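Local coordinates for protein porphyranase B (Zobellia galactanivorans, PDB 3JUU) that cleaves the sulfated red-algal polysaccharide porphyran at its beta-1,4 galactosidic linkages, releasing mostly a sulfated disaccharide, at residues K41-G53 with G95-Y107. Residues are numbered along the deposited sequence; the frame is centred on the assembly and turned at random.
With SO4 (sulfate ion), chain E.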
ATOM      1  N   LYS A  41       2.879  19.901  -6.618  1.00 21.31           N
ATOM      2  CA  LYS A  41       3.044  19.595  -5.174  1.00 20.92           C
ATOM      3  C   LYS A  41       1.865  18.724  -4.686  1.00 19.18           C
ATOM      4  O   LYS A  41       0.708  19.003  -4.991  1.00 17.38           O
ATOM      5  CB  LYS A  41       3.036  20.885  -4.376  1.00 22.67           C
ATOM      6  CG  LYS A  41       4.284  21.798  -4.689  1.00 29.76           C
ATOM      7  CD  LYS A  41       5.486  21.464  -3.805  1.00 35.49           C
ATOM      8  CE  LYS A  41       6.658  22.467  -4.033  1.00 41.27           C
ATOM      9  NZ  LYS A  41       7.617  22.015  -5.128  1.00 39.37           N
ATOM     10  N   ILE A  42       2.174  17.676  -3.932  1.00 17.35           N
ATOM     11  CA  ILE A  42       1.114  16.808  -3.430  1.00 16.63           C
ATOM     12  C   ILE A  42       0.150  17.617  -2.576  1.00 16.79           C
ATOM     13  O   ILE A  42       0.545  18.514  -1.824  1.00 16.90           O
ATOM     14  CB  ILE A  42       1.680  15.544  -2.656  1.00 15.48           C
ATOM     15  CG1 ILE A  42       0.547  14.549  -2.335  1.00 15.35           C
ATOM     16  CG2 ILE A  42       2.508  15.941  -1.384  1.00 17.08           C
ATOM     17  CD1 ILE A  42       1.095  13.161  -1.810  1.00 14.58           C
ATOM     18  N   ASP A  43      -1.129  17.279  -2.667  1.00 17.01           N
ATOM     19  CA  ASP A  43      -2.163  17.968  -1.910  1.00 17.30           C
ATOM     20  C   ASP A  43      -2.157  17.483  -0.478  1.00 18.15           C
ATOM     21  O   ASP A  43      -2.595  16.357  -0.190  1.00 17.01           O
ATOM     22  CB  ASP A  43      -3.519  17.657  -2.618  1.00 18.04           C
ATOM     23  CG  ASP A  43      -4.718  18.197  -1.892  1.00 18.64           C
ATOM     24  OD1 ASP A  43      -4.582  18.885  -0.876  1.00 19.29           O
ATOM     25  OD2 ASP A  43      -5.832  17.935  -2.381  1.00 20.51           O
ATOM     26  N   GLU A  44      -1.647  18.322   0.438  1.00 15.82           N
ATOM     27  CA  GLU A  44      -1.543  17.925   1.822  1.00 17.00           C
ATOM     28  C   GLU A  44      -2.800  18.145   2.618  1.00 17.16           C
ATOM     29  O   GLU A  44      -2.815  17.844   3.794  1.00 18.23           O
ATOM     30  CB  GLU A  44      -0.312  18.547   2.486  1.00 17.87           C
ATOM     31  CG  GLU A  44       0.996  17.922   1.960  1.00 14.98           C
ATOM     32  CD  GLU A  44       2.224  18.455   2.667  1.00 18.12           C
ATOM     33  OE1 GLU A  44       2.979  19.189   1.987  1.00 25.10           O
ATOM     34  OE2 GLU A  44       2.448  18.194   3.854  1.00 21.22           O
ATOM     35  N   LYS A  45      -3.869  18.644   1.981  1.00 17.36           N
ATOM     36  CA  LYS A  45      -5.156  18.584   2.681  1.00 19.72           C
ATOM     37  C   LYS A  45      -5.765  17.167   2.467  1.00 18.45           C
ATOM     38  O   LYS A  45      -6.608  16.762   3.214  1.00 18.81           O
ATOM     39  CB  LYS A  45      -6.171  19.615   2.142  1.00 20.40           C
ATOM     40  CG  LYS A  45      -5.752  21.136   2.372  1.00 26.54           C
ATOM     41  CD  LYS A  45      -6.179  21.715   3.744  1.00 38.80           C
ATOM     42  CE  LYS A  45      -5.364  21.216   5.006  1.00 42.60           C
ATOM     43  NZ  LYS A  45      -4.322  22.151   5.594  1.00 43.10           N
ATOM     44  N   LYS A  46      -5.323  16.460   1.427  1.00 17.63           N
ATOM     45  CA  LYS A  46      -5.887  15.122   1.128  1.00 15.65           C
ATOM     46  C   LYS A  46      -4.974  14.044   1.709  1.00 15.26           C
ATOM     47  O   LYS A  46      -5.441  12.975   2.202  1.00 14.95           O
ATOM     48  CB  LYS A  46      -5.974  14.955  -0.359  1.00 16.16           C
ATOM     49  CG  LYS A  46      -6.726  13.674  -0.815  1.00 16.70           C
ATOM     50  CD  LYS A  46      -6.973  13.747  -2.371  1.00 18.28           C
ATOM     51  CE  LYS A  46      -8.225  14.549  -2.703  1.00 17.86           C
ATOM     52  NZ  LYS A  46      -8.350  14.653  -4.169  1.00 15.14           N
ATOM     53  N   TRP A  47      -3.668  14.311   1.655  1.00 13.13           N
ATOM     54  CA  TRP A  47      -2.649  13.321   1.987  1.00 13.86           C
ATOM     55  C   TRP A  47      -1.757  13.806   3.102  1.00 14.29           C
ATOM     56  O   TRP A  47      -1.428  15.037   3.141  1.00 14.90           O
ATOM     57  CB  TRP A  47      -1.790  13.011   0.764  1.00 13.75           C
ATOM     58  CG  TRP A  47      -2.588  12.578  -0.434  1.00 13.70           C
ATOM     59  CD1 TRP A  47      -2.816  13.315  -1.582  1.00 14.40           C
ATOM     60  CD2 TRP A  47      -3.255  11.303  -0.627  1.00 14.15           C
ATOM     61  NE1 TRP A  47      -3.594  12.565  -2.479  1.00 16.13           N
ATOM     62  CE2 TRP A  47      -3.887  11.342  -1.913  1.00 14.32           C
ATOM     63  CE3 TRP A  47      -3.403  10.150   0.179  1.00 10.01           C
ATOM     64  CZ2 TRP A  47      -4.666  10.234  -2.455  1.00 14.77           C
ATOM     65  CZ3 TRP A  47      -4.167   9.032  -0.346  1.00 11.16           C
ATOM     66  CH2 TRP A  47      -4.797   9.097  -1.652  1.00 13.22           C
ATOM     67  N   GLN A  48      -1.319  12.869   3.945  1.00 12.15           N
ATOM     68  CA  GLN A  48      -0.381  13.158   5.071  1.00 12.45           C
ATOM     69  C   GLN A  48       0.928  12.547   4.659  1.00 13.23           C
ATOM     70  O   GLN A  48       1.026  11.333   4.413  1.00 10.83           O
ATOM     71  CB  GLN A  48      -0.845  12.588   6.434  1.00 13.27           C
ATOM     72  CG  GLN A  48       0.073  12.896   7.597  1.00 12.34           C
ATOM     73  CD  GLN A  48      -0.563  12.513   8.872  1.00 18.21           C
ATOM     74  OE1 GLN A  48      -1.206  11.430   8.980  1.00 17.68           O
ATOM     75  NE2 GLN A  48      -0.387  13.355   9.885  1.00 18.61           N
ATOM     76  N   ILE A  49       1.972  13.375   4.614  1.00 13.37           N
ATOM     77  CA  ILE A  49       3.319  12.848   4.295  1.00 12.70           C
ATOM     78  C   ILE A  49       4.346  13.112   5.424  1.00 14.48           C
ATOM     79  O   ILE A  49       5.498  12.683   5.287  1.00 14.80           O
ATOM     80  CB  ILE A  49       3.818  13.439   2.982  1.00 12.40           C
ATOM     81  CG1 ILE A  49       4.085  14.986   3.079  1.00 11.55           C
ATOM     82  CG2 ILE A  49       2.787  13.075   1.802  1.00 14.03           C
ATOM     83  CD1 ILE A  49       4.798  15.583   1.791  1.00 13.09           C
ATOM     84  N   SER A  50       3.930  13.822   6.487  1.00 14.59           N
ATOM     85  CA  SER A  50       4.793  14.094   7.671  1.00 15.24           C
ATOM     86  C   SER A  50       3.829  14.265   8.797  1.00 15.10           C
ATOM     87  O   SER A  50       2.638  14.594   8.545  1.00 14.79           O
ATOM     88  CB  SER A  50       5.633  15.421   7.467  1.00 16.49           C
ATOM     89  OG  SER A  50       4.754  16.501   7.314  1.00 20.36           O
ATOM     90  N   GLY A  51       4.302  14.134  10.030  1.00 15.23           N
ATOM     91  CA  GLY A  51       3.479  14.290  11.241  1.00 15.62           C
ATOM     92  C   GLY A  51       2.703  13.031  11.586  1.00 16.10           C
ATOM     93  O   GLY A  51       1.986  12.991  12.597  1.00 16.92           O
ATOM     94  N   GLN A  52       2.745  12.019  10.699  1.00 14.10           N
ATOM     95  CA  GLN A  52       2.079  10.728  10.993  1.00 15.23           C
ATOM     96  C   GLN A  52       2.668   9.953  12.194  1.00 15.44           C
ATOM     97  O   GLN A  52       3.841  10.162  12.564  1.00 16.71           O
ATOM     98  CB  GLN A  52       2.037   9.853   9.743  1.00 13.69           C
ATOM     99  CG  GLN A  52       3.384   9.093   9.412  1.00 13.30           C
ATOM    100  CD  GLN A  52       4.402  10.019   8.743  1.00 15.60           C
ATOM    101  OE1 GLN A  52       4.089  11.162   8.391  1.00 16.54           O
ATOM    102  NE2 GLN A  52       5.610   9.514   8.532  1.00 12.92           N
ATOM    103  N   GLY A  53       1.887   9.020  12.759  1.00 14.97           N
ATOM    104  CA  GLY A  53       2.339   8.178  13.929  1.00 15.68           C
ATOM    105  C   GLY A  53       3.584   7.337  13.548  1.00 16.65           C
ATOM    106  O   GLY A  53       4.498   7.211  14.343  1.00 18.94           O
ATOM    107  N   GLY A  95      16.448   6.812   3.468  1.00  9.28           N
ATOM    108  CA  GLY A  95      15.167   7.552   3.412  1.00  7.28           C
ATOM    109  C   GLY A  95      14.155   6.816   2.564  1.00  9.84           C
ATOM    110  O   GLY A  95      14.488   6.416   1.459  1.00  9.76           O
ATOM    111  N   GLY A  96      12.927   6.633   3.081  1.00  8.90           N
ATOM    112  CA  GLY A  96      11.788   6.146   2.238  1.00  9.68           C
ATOM    113  C   GLY A  96      10.745   7.219   2.292  1.00  8.92           C
ATOM    114  O   GLY A  96      11.078   8.430   2.359  1.00  8.93           O
ATOM    115  N   GLY A  97       9.454   6.840   2.191  1.00  9.30           N
ATOM    116  CA  GLY A  97       8.439   7.863   2.202  1.00 10.01           C
ATOM    117  C   GLY A  97       7.108   7.230   2.554  1.00 10.82           C
ATOM    118  O   GLY A  97       6.902   5.991   2.406  1.00  9.85           O
ATOM    119  N   TYR A  98       6.206   8.102   3.004  1.00 11.13           N
ATOM    120  CA  TYR A  98       4.904   7.645   3.548  1.00 10.59           C
ATOM    121  C   TYR A  98       3.896   8.610   3.021  1.00 11.07           C
ATOM    122  O   TYR A  98       4.129   9.869   3.054  1.00 11.77           O
ATOM    123  CB  TYR A  98       4.965   7.658   5.073  1.00  9.96           C
ATOM    124  CG  TYR A  98       3.605   7.533   5.814  1.00 11.36           C
ATOM    125  CD1 TYR A  98       3.270   6.377   6.468  1.00 11.16           C
ATOM    126  CD2 TYR A  98       2.654   8.598   5.781  1.00 11.05           C
ATOM    127  CE1 TYR A  98       2.056   6.249   7.158  1.00 11.51           C
ATOM    128  CE2 TYR A  98       1.430   8.477   6.471  1.00 12.27           C
ATOM    129  CZ  TYR A  98       1.181   7.300   7.169  1.00 11.49           C
ATOM    130  OH  TYR A  98       0.060   7.143   7.888  1.00 13.77           O
ATOM    131  N   VAL A  99       2.814   8.068   2.463  1.00 10.92           N
ATOM    132  CA  VAL A  99       1.712   8.937   2.061  1.00 10.79           C
ATOM    133  C   VAL A  99       0.437   8.245   2.582  1.00 11.59           C
ATOM    134  O   VAL A  99       0.180   7.101   2.167  1.00 11.07           O
ATOM    135  CB  VAL A  99       1.625   9.056   0.504  1.00  9.60           C
ATOM    136  CG1 VAL A  99       0.456  10.073   0.118  1.00 11.80           C
ATOM    137  CG2 VAL A  99       2.957   9.516  -0.131  1.00 10.72           C
ATOM    138  N   GLY A 100      -0.309   8.884   3.487  1.00  9.77           N
ATOM    139  CA  GLY A 100      -1.537   8.325   4.020  1.00 11.25           C
ATOM    140  C   GLY A 100      -2.742   9.234   3.771  1.00 11.66           C
ATOM    141  O   GLY A 100      -2.633  10.492   3.814  1.00 11.75           O
ATOM    142  N   SER A 101      -3.888   8.622   3.444  1.00 11.04           N
ATOM    143  CA  SER A 101      -5.127   9.465   3.236  1.00 10.99           C
ATOM    144  C   SER A 101      -5.591  10.049   4.546  1.00 12.30           C
ATOM    145  O   SER A 101      -5.674   9.345   5.565  1.00 11.72           O
ATOM    146  CB  SER A 101      -6.262   8.666   2.505  1.00 11.24           C
ATOM    147  OG  SER A 101      -6.790   7.631   3.350  1.00 12.04           O
ATOM    148  N   ARG A 102      -5.869  11.354   4.576  1.00 12.30           N
ATOM    149  CA  ARG A 102      -6.370  11.911   5.834  1.00 13.62           C
ATOM    150  C   ARG A 102      -7.882  11.573   5.979  1.00 13.57           C
ATOM    151  O   ARG A 102      -8.390  11.616   7.093  1.00 15.58           O
ATOM    152  CB  ARG A 102      -6.208  13.431   5.817  1.00 12.42           C
ATOM    153  CG  ARG A 102      -4.778  13.851   5.768  1.00 15.77           C
ATOM    154  CD  ARG A 102      -4.714  15.416   5.869  1.00 19.69           C
ATOM    155  NE  ARG A 102      -3.332  15.848   5.683  1.00 20.49           N
ATOM    156  CZ  ARG A 102      -2.457  16.008   6.690  1.00 22.36           C
ATOM    157  NH1 ARG A 102      -2.784  15.718   7.958  1.00 19.93           N
ATOM    158  NH2 ARG A 102      -1.228  16.430   6.425  1.00 21.45           N
ATOM    159  N   ASN A 103      -8.550  11.224   4.889  1.00 13.23           N
ATOM    160  CA  ASN A 103      -9.968  10.769   4.936  1.00 13.04           C
ATOM    161  C   ASN A 103     -10.079   9.234   4.764  1.00 12.35           C
ATOM    162  O   ASN A 103      -9.248   8.635   4.084  1.00 13.39           O
ATOM    163  CB  ASN A 103     -10.758  11.480   3.838  1.00 12.57           C
ATOM    164  CG  ASN A 103     -10.860  12.989   4.110  1.00 13.64           C
ATOM    165  OD1 ASN A 103     -11.562  13.392   5.051  1.00 18.73           O
ATOM    166  ND2 ASN A 103     -10.143  13.795   3.331  1.00 17.07           N
ATOM    167  N   GLY A 104     -11.037   8.628   5.476  1.00 13.28           N
ATOM    168  CA  GLY A 104     -11.201   7.143   5.429  1.00 13.72           C
ATOM    169  C   GLY A 104     -12.582   6.771   4.895  1.00 14.38           C
ATOM    170  O   GLY A 104     -13.462   7.656   4.661  1.00 13.75           O
ATOM    171  N   MET A 105     -12.766   5.471   4.695  1.00 14.23           N
ATOM    172  CA  MET A 105     -14.062   4.943   4.270  1.00 14.65           C
ATOM    173  C   MET A 105     -14.186   3.484   4.803  1.00 14.35           C
ATOM    174  O   MET A 105     -13.207   2.818   5.156  1.00 12.65           O
ATOM    175  CB  MET A 105     -14.181   5.072   2.707  1.00 14.20           C
ATOM    176  CG  MET A 105     -15.511   4.539   1.961  1.00 17.09           C
ATOM    177  SD  MET A 105     -16.960   5.291   2.810  1.00 21.95           S
ATOM    178  CE  MET A 105     -16.726   7.069   2.339  1.00 20.14           C
ATOM    179  N   THR A 106     -15.431   3.003   4.857  1.00 13.92           N
ATOM    180  CA  THR A 106     -15.695   1.557   5.094  1.00 13.90           C
ATOM    181  C   THR A 106     -16.299   0.976   3.824  1.00 13.66           C
ATOM    182  O   THR A 106     -17.317   1.483   3.331  1.00 11.03           O
ATOM    183  CB  THR A 106     -16.627   1.370   6.307  1.00 15.08           C
ATOM    184  OG1 THR A 106     -16.180   2.215   7.394  1.00 14.21           O
ATOM    185  CG2 THR A 106     -16.569  -0.120   6.808  1.00 13.64           C
ATOM    186  N   TYR A 107     -15.674  -0.092   3.307  1.00 12.99           N
ATOM    187  CA  TYR A 107     -16.047  -0.780   2.047  1.00 12.50           C
ATOM    188  C   TYR A 107     -15.741   0.042   0.820  1.00 12.78           C
ATOM    189  O   TYR A 107     -15.463   1.243   0.927  1.00 16.08           O
ATOM    190  CB  TYR A 107     -17.535  -1.282   2.010  1.00 12.86           C
ATOM    191  CG  TYR A 107     -17.921  -1.938   3.308  1.00 13.79           C
ATOM    192  CD1 TYR A 107     -17.188  -2.995   3.831  1.00 12.87           C
ATOM    193  CD2 TYR A 107     -18.955  -1.397   4.081  1.00 15.51           C
ATOM    194  CE1 TYR A 107     -17.514  -3.555   5.098  1.00 13.29           C
ATOM    195  CE2 TYR A 107     -19.294  -1.960   5.323  1.00 16.25           C
ATOM    196  CZ  TYR A 107     -18.571  -3.060   5.785  1.00 14.90           C
ATOM    197  OH  TYR A 107     -18.861  -3.593   7.026  1.00 16.43           O
TER
HETATM  198  S   SO4 E   5       0.131  22.645  -7.966  1.00 58.15           S
HETATM  199  O1  SO4 E   5       0.356  22.669  -9.434  1.00 53.22           O
HETATM  200  O2  SO4 E   5       0.616  23.884  -7.371  1.00 58.12           O
HETATM  201  O3  SO4 E   5      -1.284  22.415  -7.635  1.00 52.27           O
HETATM  202  O4  SO4 E   5       0.919  21.581  -7.342  1.00 58.21           O
HETATM  203  O   HOH W   1      -7.900  11.896   2.134  1.00 18.45           O
HETATM  204  O   HOH W   2      -1.685   9.080   7.533  1.00 15.65           O
HETATM  205  O   HOH W   3      -0.445  16.697  10.198  1.00 35.92           O
HETATM  206  O   HOH W   4       7.216  10.725   3.855  1.00 11.47           O
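Gln48 and Gly100 form an antiparallel hydrogen-bonded pair: Gln48 N donates to Gly100 O at 2.7 Å and Gly100 N to Gln48 O at 2.9 Å, both in the plane of the accepting carbonyl. Beyond the neighbouring non-hydrogen-bonded pair Trp47–Ser101, a nearly straight bond (178°) runs from Arg102 N to Lys46 O, which also accepts from a water held by Asn103 N and ND2. The Arg102 side chain, extended from CG to NE, runs across the backbone of 44-48, where its NE makes weak hydrogen bonds to Glu44 O and Trp47 O. Gln48 CB lies 3.7 Å above the centre of the guanidinium plane, and the two side chains cross at about a right angle. Strand 47-48 thus adds a short edge to strand 90-101, which at Val99 also pairs with strand 237-242, in the jelly-roll beta-sandwich of GH16. On the Trp47 side of the pairing the packing is mostly apolar. Val99 CG1 meets Ile42 CD1 tip to tip at 3.7 Å and also touches Trp47 CB, while Ile67 from strand 67-70 packs on Val99, Ile42 and Ile49. The indole CZ3 rests 3.6 Å from Ser101 CB, and its NE1 hydrogen-bonds to Asp35 OD2. On the opposite side, Gln52 lies flat on Tyr98. With CG between the backbone N and the carbonyl carbon (chi1 80°), Gln52 sets CG 3.5 Å from the Tyr98 ring centroid in a CH-pi contact, and the bend at chi2 lays the amide within 9° of parallel to the ring; its NE2 hydrogen-bonds to Trp54 O. One water joins Tyr98 OH (2.6 Å) to Gln48 OE1. The side chains of Tyr98 and Trp54, a probable substrate-binding residue, are about 4 Å apart at their nearest atoms.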